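Local structure of SusD superfamily protein (Parabacteroides distasonis, 3OTN) at residues A[262-271]-A[278-286]; A[305-314]-A[329-340]. The protein is a putative outer-membrane lipoprotein of the SusD family that probably binds carbohydrate or other nutrients for uptake. All blocks are in the same frame, centred on the assembly; numbering follows the deposited sequence.

Contact 1: A[262-271]-A[278-286]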
loop_
_atom_site.group_PDB
_atom_site.type_symbol
_atom_site.label_atom_id
_atom_site.label_comp_id
_atom_site.label_asym_id
_atom_site.label_seq_id
_atom_site.Cartn_x
_atom_site.Cartn_y
_atom_site.Cartn_z
ATOM N N ASN A 262 5.358 2.566 -15.363
ATOM C CA ASN A 262 5.392 3.006 -13.958
ATOM C C ASN A 262 6.045 4.388 -13.870
ATOM O O ASN A 262 7.269 4.515 -13.773
ATOM C CB ASN A 262 6.149 2.004 -13.094
ATOM C CG ASN A 262 6.130 2.360 -11.646
ATOM O OD1 ASN A 262 5.773 3.471 -11.278
ATOM N ND2 ASN A 262 6.593 1.442 -10.811
ATOM N N GLU A 263 5.213 5.420 -13.901
ATOM C CA GLU A 263 5.697 6.797 -13.821
ATOM C C GLU A 263 6.134 7.175 -12.423
ATOM O O GLU A 263 6.879 8.101 -12.267
ATOM C CB GLU A 263 4.660 7.793 -14.379
ATOM C CG GLU A 263 4.508 7.726 -15.932
ATOM C CD GLU A 263 5.811 8.069 -16.706
ATOM O OE1 GLU A 263 6.171 9.254 -16.731
ATOM O OE2 GLU A 263 6.462 7.167 -17.320
ATOM N N SER A 264 5.656 6.468 -11.398
ATOM C CA SER A 264 6.028 6.762 -10.016
ATOM C C SER A 264 7.522 6.631 -9.739
ATOM O O SER A 264 8.015 7.207 -8.752
ATOM C CB SER A 264 5.235 5.914 -9.021
ATOM O OG SER A 264 5.617 4.536 -8.985
ATOM N N VAL A 265 8.249 5.898 -10.593
ATOM C CA VAL A 265 9.713 5.823 -10.480
ATOM C C VAL A 265 10.330 7.240 -10.385
ATOM O O VAL A 265 11.230 7.479 -9.592
ATOM C CB VAL A 265 10.307 4.961 -11.642
ATOM C CG1 VAL A 265 11.841 5.102 -11.732
ATOM C CG2 VAL A 265 9.882 3.493 -11.481
ATOM N N ARG A 266 9.761 8.185 -11.133
ATOM C CA ARG A 266 10.251 9.583 -11.203
ATOM C C ARG A 266 9.978 10.419 -9.941
ATOM O O ARG A 266 10.636 11.445 -9.716
ATOM C CB ARG A 266 9.540 10.313 -12.361
ATOM C CG ARG A 266 9.762 9.759 -13.722
ATOM C CD ARG A 266 8.698 10.269 -14.717
ATOM N NE ARG A 266 9.008 11.615 -15.138
ATOM C CZ ARG A 266 8.414 12.279 -16.131
ATOM N NH1 ARG A 266 7.437 11.736 -16.843
ATOM N NH2 ARG A 266 8.811 13.524 -16.402
ATOM N N ILE A 267 8.983 9.998 -9.170
ATOM C CA ILE A 267 8.565 10.639 -7.899
ATOM C C ILE A 267 9.697 10.727 -6.878
ATOM O O ILE A 267 9.818 11.731 -6.164
ATOM C CB ILE A 267 7.340 9.848 -7.287
ATOM C CG1 ILE A 267 6.071 10.062 -8.137
ATOM C CG2 ILE A 267 7.021 10.182 -5.836
ATOM C CD1 ILE A 267 5.562 11.404 -8.088
ATOM N N PHE A 268 10.517 9.676 -6.828
ATOM C CA PHE A 268 11.590 9.541 -5.841
ATOM C C PHE A 268 12.909 10.181 -6.240
ATOM O O PHE A 268 13.796 10.350 -5.399
ATOM C CB PHE A 268 11.840 8.061 -5.557
ATOM C CG PHE A 268 10.598 7.306 -5.174
ATOM C CD1 PHE A 268 10.139 7.307 -3.876
ATOM C CD2 PHE A 268 9.874 6.615 -6.131
ATOM C CE1 PHE A 268 8.977 6.619 -3.520
ATOM C CE2 PHE A 268 8.719 5.933 -5.788
ATOM C CZ PHE A 268 8.270 5.930 -4.480
ATOM N N LEU A 269 13.034 10.576 -7.502
ATOM C CA LEU A 269 14.308 11.019 -8.044
ATOM C C LEU A 269 14.461 12.485 -7.686
ATOM O O LEU A 269 13.461 13.179 -7.675
ATOM C CB LEU A 269 14.338 10.847 -9.568
ATOM C CG LEU A 269 14.141 9.442 -10.157
ATOM C CD1 LEU A 269 14.151 9.442 -11.718
ATOM C CD2 LEU A 269 15.163 8.512 -9.582
ATOM N N PRO A 270 15.686 12.955 -7.366
ATOM C CA PRO A 270 15.907 14.363 -6.953
ATOM C C PRO A 270 15.447 15.360 -7.983
ATOM O O PRO A 270 15.803 15.232 -9.152
ATOM C CB PRO A 270 17.449 14.457 -6.742
ATOM C CG PRO A 270 18.012 13.214 -7.298
ATOM C CD PRO A 270 16.927 12.174 -7.261
ATOM N N SER A 271 14.661 16.339 -7.550
ATOM C CA SER A 271 13.989 17.258 -8.468
ATOM C C SER A 271 14.938 18.008 -9.387
ATOM O O SER A 271 15.966 18.522 -8.935
ATOM C CB SER A 271 13.155 18.304 -7.721
ATOM O OG SER A 271 12.290 18.977 -8.643
ATOM N N TYR A 278 14.475 10.539 -18.072
ATOM C CA TYR A 278 13.179 11.213 -18.091
ATOM C C TYR A 278 13.346 12.692 -18.445
ATOM O O TYR A 278 14.388 13.283 -18.159
ATOM C CB TYR A 278 12.507 11.099 -16.734
ATOM C CG TYR A 278 12.122 9.688 -16.361
ATOM C CD1 TYR A 278 10.968 9.104 -16.886
ATOM C CD2 TYR A 278 12.894 8.940 -15.472
ATOM C CE1 TYR A 278 10.610 7.787 -16.564
ATOM C CE2 TYR A 278 12.540 7.628 -15.124
ATOM C CZ TYR A 278 11.394 7.050 -15.673
ATOM O OH TYR A 278 11.032 5.745 -15.309
ATOM N N ASP A 279 12.328 13.302 -19.045
ATOM C CA ASP A 279 12.446 14.737 -19.338
ATOM C C ASP A 279 12.553 15.607 -18.071
ATOM O O ASP A 279 13.186 16.668 -18.108
ATOM C CB ASP A 279 11.380 15.246 -20.323
ATOM C CG ASP A 279 9.975 15.008 -19.864
ATOM O OD1 ASP A 279 9.765 14.457 -18.771
ATOM O OD2 ASP A 279 9.056 15.389 -20.615
ATOM N N LEU A 280 11.973 15.139 -16.957
ATOM C CA LEU A 280 12.088 15.805 -15.651
ATOM C C LEU A 280 11.922 14.826 -14.496
ATOM O O LEU A 280 11.071 13.930 -14.544
ATOM C CB LEU A 280 11.032 16.909 -15.506
ATOM C CG LEU A 280 11.360 18.274 -16.186
ATOM C CD1 LEU A 280 10.284 19.323 -15.884
ATOM C CD2 LEU A 280 12.764 18.842 -15.801
ATOM N N GLU A 281 12.744 15.004 -13.464
ATOM C CA GLU A 281 12.600 14.280 -12.226
ATOM C C GLU A 281 11.755 15.143 -11.294
ATOM O O GLU A 281 11.934 16.351 -11.258
ATOM C CB GLU A 281 13.968 14.045 -11.600
ATOM C CG GLU A 281 14.916 13.270 -12.486
ATOM C CD GLU A 281 15.810 14.125 -13.388
ATOM O OE1 GLU A 281 15.977 15.352 -13.155
ATOM O OE2 GLU A 281 16.405 13.540 -14.312
ATOM N N TYR A 282 10.847 14.512 -10.553
ATOM C CA TYR A 282 9.842 15.216 -9.794
ATOM C C TYR A 282 10.282 15.591 -8.401
ATOM O O TYR A 282 9.974 16.687 -7.952
ATOM C CB TYR A 282 8.586 14.364 -9.657
ATOM C CG TYR A 282 7.876 14.047 -10.953
ATOM C CD1 TYR A 282 7.633 15.033 -11.903
ATOM C CD2 TYR A 282 7.367 12.777 -11.193
ATOM C CE1 TYR A 282 6.955 14.750 -13.080
ATOM C CE2 TYR A 282 6.665 12.487 -12.378
ATOM C CZ TYR A 282 6.471 13.480 -13.307
ATOM O OH TYR A 282 5.790 13.222 -14.471
ATOM N N GLY A 283 10.922 14.657 -7.688
ATOM C CA GLY A 283 11.315 14.929 -6.317
ATOM C C GLY A 283 10.140 15.140 -5.369
ATOM O O GLY A 283 10.276 15.914 -4.431
ATOM N N SER A 284 9.032 14.440 -5.603
ATOM C CA SER A 284 7.770 14.598 -4.821
ATOM C C SER A 284 7.712 13.811 -3.506
ATOM O O SER A 284 6.809 14.042 -2.673
ATOM C CB SER A 284 6.554 14.098 -5.619
ATOM O OG SER A 284 6.430 14.686 -6.856
ATOM N N LEU A 285 8.584 12.811 -3.360
ATOM C CA LEU A 285 8.647 12.007 -2.141
ATOM C C LEU A 285 10.108 11.801 -1.747
ATOM O O LEU A 285 10.881 11.107 -2.425
ATOM C CB LEU A 285 7.911 10.679 -2.293
ATOM C CG LEU A 285 7.513 9.971 -0.985
ATOM C CD1 LEU A 285 6.522 10.798 -0.143
ATOM C CD2 LEU A 285 6.892 8.610 -1.329
ATOM N N ILE A 286 10.484 12.489 -0.679
ATOM C CA ILE A 286 11.845 12.594 -0.227
ATOM C C ILE A 286 11.831 12.100 1.219
ATOM O O ILE A 286 11.006 12.577 1.992
ATOM C CB ILE A 286 12.261 14.079 -0.265
ATOM C CG1 ILE A 286 12.013 14.686 -1.658
ATOM C CG2 ILE A 286 13.761 14.262 0.162
ATOM C CD1 ILE A 286 12.767 13.992 -2.788
HETATM O O HOH W 1 8.412 5.097 -16.216
HETATM O O HOH W 2 4.453 11.020 -15.319
HETATM O O HOH W 3 13.399 10.266 -2.725
#
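Arg266 lays its aliphatic chain over the face of Tyr278: CG sits 3.3 Å from the ring centroid, almost on the ring normal, in a CH-pi contact. The setting is the long loop between strands 249-253 and 286-287 of the SusD-family fold, doubled back on itself, with an irregular helical turn at 263-268 packed against the irregular return segment 278-286. Tyr282 comes from the far side of the arginine; its ring lies against Arg266 CB and its OH stands over the centre of the guanidinium, 3.2 Å above the plane. A bend at chi3 (78°) turns the guanidinium nearly parallel to both rings. Its NE and NH2 then grip Leu280 O side-on, in the guanidinium plane, while NH2 also reaches Asp279 OD1 at 2.7 Å and NH1 reaches Glu263 OE1 at 2.8 Å. With an alanine in its place, the carboxylates of Asp279 and Glu263 would probably lose their shared cation, and the face of Tyr278 under CG its cover. The main chain adds its own bonds: Tyr282 N to Arg266 O, and Leu285 N to Ile267 O at 3.2 Å. Ile267 CG2 rests on Leu285 CB, and Leu285 CD2 touches Phe268 CE1 at 3.6 Å. At the other end, a water accepts from Tyr278 OH and donates to Asn262 O and, at 3.1 Å, to Glu263 OE2.

Contact 2: A[305-314]-A[329-340]. With EDO (1,2-ethanediol), chain O.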
loop_
_atom_site.group_PDB
_atom_site.type_symbol
_atom_site.label_atom_id
_atom_site.label_comp_id
_atom_site.label_asym_id
_atom_site.label_seq_id
_atom_site.Cartn_x
_atom_site.Cartn_y
_atom_site.Cartn_z
ATOM N N LYS A 305 22.916 3.121 -1.845
ATOM C CA LYS A 305 22.244 2.379 -2.918
ATOM C C LYS A 305 21.649 1.020 -2.489
ATOM O O LYS A 305 21.642 0.045 -3.248
ATOM C CB LYS A 305 23.137 2.307 -4.191
ATOM C CG LYS A 305 23.294 3.706 -4.840
ATOM C CD LYS A 305 24.217 3.734 -6.032
ATOM C CE LYS A 305 24.538 5.150 -6.475
ATOM N NZ LYS A 305 25.449 5.905 -5.533
ATOM N N GLN A 306 21.108 1.007 -1.273
ATOM C CA GLN A 306 20.206 -0.035 -0.821
ATOM C C GLN A 306 18.852 0.643 -0.841
ATOM O O GLN A 306 18.320 0.832 -1.920
ATOM C CB GLN A 306 20.646 -0.612 0.529
ATOM C CG GLN A 306 21.992 -1.363 0.393
ATOM C CD GLN A 306 21.904 -2.653 -0.446
ATOM O OE1 GLN A 306 20.843 -3.233 -0.623
ATOM N NE2 GLN A 306 23.038 -3.113 -0.916
ATOM N N TYR A 307 18.302 1.061 0.290
ATOM C CA TYR A 307 17.023 1.761 0.273
ATOM C C TYR A 307 17.153 3.237 -0.067
ATOM O O TYR A 307 16.183 3.858 -0.544
ATOM C CB TYR A 307 16.329 1.585 1.614
ATOM C CG TYR A 307 15.519 0.323 1.799
ATOM C CD1 TYR A 307 15.522 -0.728 0.873
ATOM C CD2 TYR A 307 14.731 0.177 2.936
ATOM C CE1 TYR A 307 14.716 -1.849 1.052
ATOM C CE2 TYR A 307 13.905 -0.946 3.111
ATOM C CZ TYR A 307 13.921 -1.960 2.181
ATOM O OH TYR A 307 13.147 -3.085 2.367
ATOM N N PHE A 308 18.337 3.801 0.185
ATOM C CA PHE A 308 18.586 5.221 -0.014
ATOM C C PHE A 308 19.829 5.439 -0.856
ATOM O O PHE A 308 20.707 4.558 -0.933
ATOM C CB PHE A 308 18.714 5.946 1.350
ATOM C CG PHE A 308 17.551 5.689 2.258
ATOM C CD1 PHE A 308 16.297 6.180 1.939
ATOM C CD2 PHE A 308 17.686 4.853 3.377
ATOM C CE1 PHE A 308 15.203 5.903 2.765
ATOM C CE2 PHE A 308 16.607 4.548 4.175
ATOM C CZ PHE A 308 15.364 5.077 3.887
ATOM N N PHE A 309 19.900 6.612 -1.475
ATOM C CA PHE A 309 21.105 7.066 -2.187
ATOM C C PHE A 309 21.340 8.551 -2.000
ATOM O O PHE A 309 20.450 9.289 -1.588
ATOM C CB PHE A 309 21.149 6.616 -3.662
ATOM C CG PHE A 309 20.229 7.353 -4.619
ATOM C CD1 PHE A 309 18.863 7.469 -4.394
ATOM C CD2 PHE A 309 20.738 7.830 -5.843
ATOM C CE1 PHE A 309 18.008 8.090 -5.338
ATOM C CE2 PHE A 309 19.896 8.460 -6.785
ATOM C CZ PHE A 309 18.534 8.585 -6.538
ATOM N N THR A 310 22.591 8.948 -2.217
ATOM C CA THR A 310 23.075 10.311 -1.938
ATOM C C THR A 310 23.974 10.859 -3.049
ATOM O O THR A 310 24.361 12.019 -3.009
ATOM C CB THR A 310 23.911 10.320 -0.642
ATOM O OG1 THR A 310 25.040 9.467 -0.822
ATOM C CG2 THR A 310 23.124 9.835 0.552
ATOM N N ASN A 311 24.359 10.017 -4.008
ATOM C CA ASN A 311 25.071 10.456 -5.178
ATOM C C ASN A 311 24.675 9.613 -6.411
ATOM O O ASN A 311 24.170 8.487 -6.288
ATOM C CB ASN A 311 26.589 10.402 -4.916
ATOM C CG ASN A 311 27.117 8.975 -4.813
ATOM O OD1 ASN A 311 27.045 8.211 -5.766
ATOM N ND2 ASN A 311 27.660 8.623 -3.658
ATOM N N TYR A 312 24.899 10.175 -7.588
ATOM C CA TYR A 312 24.658 9.471 -8.856
ATOM C C TYR A 312 25.509 10.155 -9.914
ATOM O O TYR A 312 26.529 10.749 -9.572
ATOM C CB TYR A 312 23.144 9.385 -9.198
ATOM C CG TYR A 312 22.790 8.158 -10.013
ATOM C CD1 TYR A 312 22.820 6.885 -9.452
ATOM C CD2 TYR A 312 22.449 8.265 -11.372
ATOM C CE1 TYR A 312 22.536 5.727 -10.229
ATOM C CE2 TYR A 312 22.166 7.122 -12.141
ATOM C CZ TYR A 312 22.203 5.868 -11.558
ATOM O OH TYR A 312 21.927 4.775 -12.333
ATOM N N LYS A 313 25.248 9.930 -11.186
ATOM C CA LYS A 313 25.941 10.646 -12.255
ATOM C C LYS A 313 24.882 11.353 -13.078
ATOM O O LYS A 313 23.745 10.886 -13.159
ATOM C CB LYS A 313 26.723 9.672 -13.139
ATOM C CG LYS A 313 27.722 8.781 -12.390
ATOM C CD LYS A 313 28.711 8.060 -13.348
ATOM C CE LYS A 313 29.479 6.945 -12.634
ATOM N NZ LYS A 313 30.581 6.369 -13.451
ATOM N N GLY A 314 25.248 12.477 -13.673
ATOM C CA GLY A 314 24.366 13.170 -14.602
ATOM C C GLY A 314 24.156 12.318 -15.845
ATOM O O GLY A 314 25.068 11.646 -16.304
HETATM N N MSE A 329 27.926 13.186 -9.276
HETATM C CA MSE A 329 27.081 14.241 -8.728
HETATM C C MSE A 329 26.692 13.845 -7.304
HETATM O O MSE A 329 26.026 12.805 -7.074
HETATM C CB MSE A 329 25.787 14.397 -9.517
HETATM C CG MSE A 329 25.846 15.321 -10.741
HETATM SE SE MSE A 329 24.107 15.258 -11.642
HETATM C CE MSE A 329 23.109 15.852 -10.091
ATOM N N ASP A 330 27.089 14.695 -6.368
ATOM C CA ASP A 330 26.616 14.651 -5.012
ATOM C C ASP A 330 25.186 15.198 -5.044
ATOM O O ASP A 330 24.963 16.307 -5.504
ATOM C CB ASP A 330 27.540 15.526 -4.140
ATOM C CG ASP A 330 27.316 15.329 -2.662
ATOM O OD1 ASP A 330 26.173 15.026 -2.251
ATOM O OD2 ASP A 330 28.305 15.507 -1.910
ATOM N N LEU A 331 24.216 14.442 -4.547
ATOM C CA LEU A 331 22.821 14.924 -4.506
ATOM C C LEU A 331 22.525 15.781 -3.271
ATOM O O LEU A 331 21.426 16.334 -3.144
ATOM C CB LEU A 331 21.853 13.746 -4.564
ATOM C CG LEU A 331 22.041 12.790 -5.744
ATOM C CD1 LEU A 331 21.105 11.573 -5.569
ATOM C CD2 LEU A 331 21.824 13.518 -7.053
ATOM N N ASN A 332 23.487 15.863 -2.365
ATOM C CA ASN A 332 23.416 16.724 -1.174
ATOM C C ASN A 332 22.196 16.417 -0.299
ATOM O O ASN A 332 21.536 17.318 0.198
ATOM C CB ASN A 332 23.430 18.226 -1.555
ATOM C CG ASN A 332 24.616 18.607 -2.403
ATOM O OD1 ASN A 332 24.450 19.178 -3.484
ATOM N ND2 ASN A 332 25.834 18.297 -1.925
ATOM N N GLY A 333 21.922 15.137 -0.096
ATOM C CA GLY A 333 20.797 14.716 0.748
ATOM C C GLY A 333 20.493 13.259 0.535
ATOM O O GLY A 333 21.027 12.645 -0.387
ATOM N N TYR A 334 19.620 12.709 1.370
ATOM C CA TYR A 334 19.135 11.350 1.149
ATOM C C TYR A 334 17.942 11.344 0.193
ATOM O O TYR A 334 17.040 12.174 0.286
ATOM C CB TYR A 334 18.714 10.695 2.461
ATOM C CG TYR A 334 19.799 10.665 3.532
ATOM C CD1 TYR A 334 20.944 9.894 3.369
ATOM C CD2 TYR A 334 19.621 11.339 4.746
ATOM C CE1 TYR A 334 21.926 9.836 4.375
ATOM C CE2 TYR A 334 20.589 11.297 5.745
ATOM C CZ TYR A 334 21.731 10.535 5.566
ATOM O OH TYR A 334 22.668 10.503 6.592
ATOM N N TYR A 335 17.950 10.380 -0.721
ATOM C CA TYR A 335 16.820 10.110 -1.591
ATOM C C TYR A 335 16.497 8.623 -1.559
ATOM O O TYR A 335 17.375 7.789 -1.257
ATOM C CB TYR A 335 17.134 10.578 -2.997
ATOM C CG TYR A 335 17.288 12.076 -3.056
ATOM C CD1 TYR A 335 16.179 12.891 -3.310
ATOM C CD2 TYR A 335 18.522 12.693 -2.795
ATOM C CE1 TYR A 335 16.294 14.296 -3.318
ATOM C CE2 TYR A 335 18.647 14.098 -2.800
ATOM C CZ TYR A 335 17.531 14.886 -3.069
ATOM O OH TYR A 335 17.635 16.257 -3.095
ATOM N N ILE A 336 15.240 8.302 -1.845
ATOM C CA ILE A 336 14.801 6.918 -1.910
ATOM C C ILE A 336 15.286 6.242 -3.184
ATOM O O ILE A 336 14.963 6.668 -4.284
ATOM C CB ILE A 336 13.282 6.783 -1.759
ATOM C CG1 ILE A 336 12.871 7.218 -0.339
ATOM C CG2 ILE A 336 12.896 5.293 -2.000
ATOM C CD1 ILE A 336 11.450 7.848 -0.206
ATOM N N TYR A 337 16.084 5.193 -2.988
ATOM C CA TYR A 337 16.613 4.314 -4.025
ATOM C C TYR A 337 15.866 2.984 -4.102
ATOM O O TYR A 337 16.060 2.223 -5.054
ATOM C CB TYR A 337 18.092 4.003 -3.717
ATOM C CG TYR A 337 18.935 3.555 -4.880
ATOM C CD1 TYR A 337 19.198 4.407 -5.953
ATOM C CD2 TYR A 337 19.498 2.263 -4.915
ATOM C CE1 TYR A 337 20.010 3.993 -7.029
ATOM C CE2 TYR A 337 20.299 1.857 -6.003
ATOM C CZ TYR A 337 20.556 2.728 -7.037
ATOM O OH TYR A 337 21.345 2.329 -8.097
ATOM N N LYS A 338 14.978 2.725 -3.137
ATOM C CA LYS A 338 14.262 1.428 -3.011
ATOM C C LYS A 338 13.559 0.956 -4.299
ATOM O O LYS A 338 13.510 -0.250 -4.601
ATOM C CB LYS A 338 13.283 1.556 -1.853
ATOM C CG LYS A 338 12.669 0.325 -1.337
ATOM C CD LYS A 338 11.986 0.623 0.001
ATOM C CE LYS A 338 11.196 -0.551 0.443
ATOM N NZ LYS A 338 10.682 -0.437 1.824
ATOM N N PHE A 339 13.107 1.914 -5.101
ATOM C CA PHE A 339 12.327 1.646 -6.315
ATOM C C PHE A 339 13.022 2.128 -7.589
ATOM O O PHE A 339 12.371 2.368 -8.573
ATOM C CB PHE A 339 10.964 2.313 -6.166
ATOM C CG PHE A 339 10.288 2.006 -4.846
ATOM C CD1 PHE A 339 9.952 0.699 -4.520
ATOM C CD2 PHE A 339 10.000 3.016 -3.930
ATOM C CE1 PHE A 339 9.309 0.399 -3.315
ATOM C CE2 PHE A 339 9.363 2.719 -2.718
ATOM C CZ PHE A 339 9.012 1.410 -2.428
ATOM N N PHE A 340 14.351 2.168 -7.567
ATOM C CA PHE A 340 15.162 2.689 -8.666
ATOM C C PHE A 340 15.358 1.627 -9.775
ATOM O O PHE A 340 16.314 0.834 -9.789
ATOM C CB PHE A 340 16.473 3.206 -8.078
ATOM C CG PHE A 340 17.297 4.064 -8.997
ATOM C CD1 PHE A 340 18.171 3.493 -9.938
ATOM C CD2 PHE A 340 17.307 5.451 -8.834
ATOM C CE1 PHE A 340 18.981 4.321 -10.741
ATOM C CE2 PHE A 340 18.071 6.250 -9.627
ATOM C CZ PHE A 340 18.929 5.687 -10.581
HETATM C C1 EDO O . 28.128 11.892 -1.460
HETATM O O1 EDO O . 27.864 10.494 -1.541
HETATM C C2 EDO O . 28.321 12.286 0.007
HETATM O O2 EDO O . 27.062 12.255 0.673
#
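Phe309 is wedged between Tyr337 and Leu331: Tyr337 CD1 presses on one ring face, offset toward its rim, and Leu331 CD1 covers the opposite face, 3.6 Å from CE2 of Phe309. Its CG sits between the backbone N and the carbonyl carbon (chi1 75°), which swings the ring to the face of the sheet carrying Tyr335, whose CB fits against Phe309 CE1. Phe340 meets Phe309 edge-to-face, planes 69° apart, and its CZ drops onto the Tyr312 ring, 3.4 Å from Tyr312 CZ. Tyr337 is itself covered on both faces, by Lys305 CG on one and Phe340 CB on the other, completing an aromatic cluster flanked by helix 342-348. Farther along, the extended Lys338 chain runs alongside Tyr307, its CD 3.7 Å above the ring centre; its NZ goes on to Cys419 O, Asp417 O and Glu421. At the other end the selenium of Met329 curls against Gly314, 3.6 Å from its CA. Thr310 CG2 abuts Tyr334 CD1, and nearby Gly333 O is buried without a polar partner. Beside Thr310, Asn311 and Asp330 a 1,2-ethanediol, probably from the crystallisation liquor, takes a straight bond from Asn311 ND2 to its O1 (2.8 Å). Paired main-chain bonds join Phe309 to Tyr335 and Tyr312 to Met329. Thus 308-309 pairs with 334-336 and, past the corner at Thr310, 311-312 pairs with 329-331: a small three-stranded antiparallel sheet with the broken strand 308-312 in the middle.

Contact 1 is mostly buried and joins two limbs of one loop that lack regular strand pairing; contact 2 is only partly buried, lies farther from the centre of the chain and is built on a sheet. Their chemistry differs accordingly: a salt-bridge network, bridging waters and scattered main-chain bonds join the limbs of the loop, whereas strand bonds and clustered aromatic rings unite the sheet. The two follow one another along the chain and abut, their centres about 12 Å apart. Phe268 of contact 1 packs with CZ on Phe339 CD2 and with CB on Ile336 O, while Pro270 and Ile286 both lean on the Tyr335 ring, so strand 334-336 is shared ground between them.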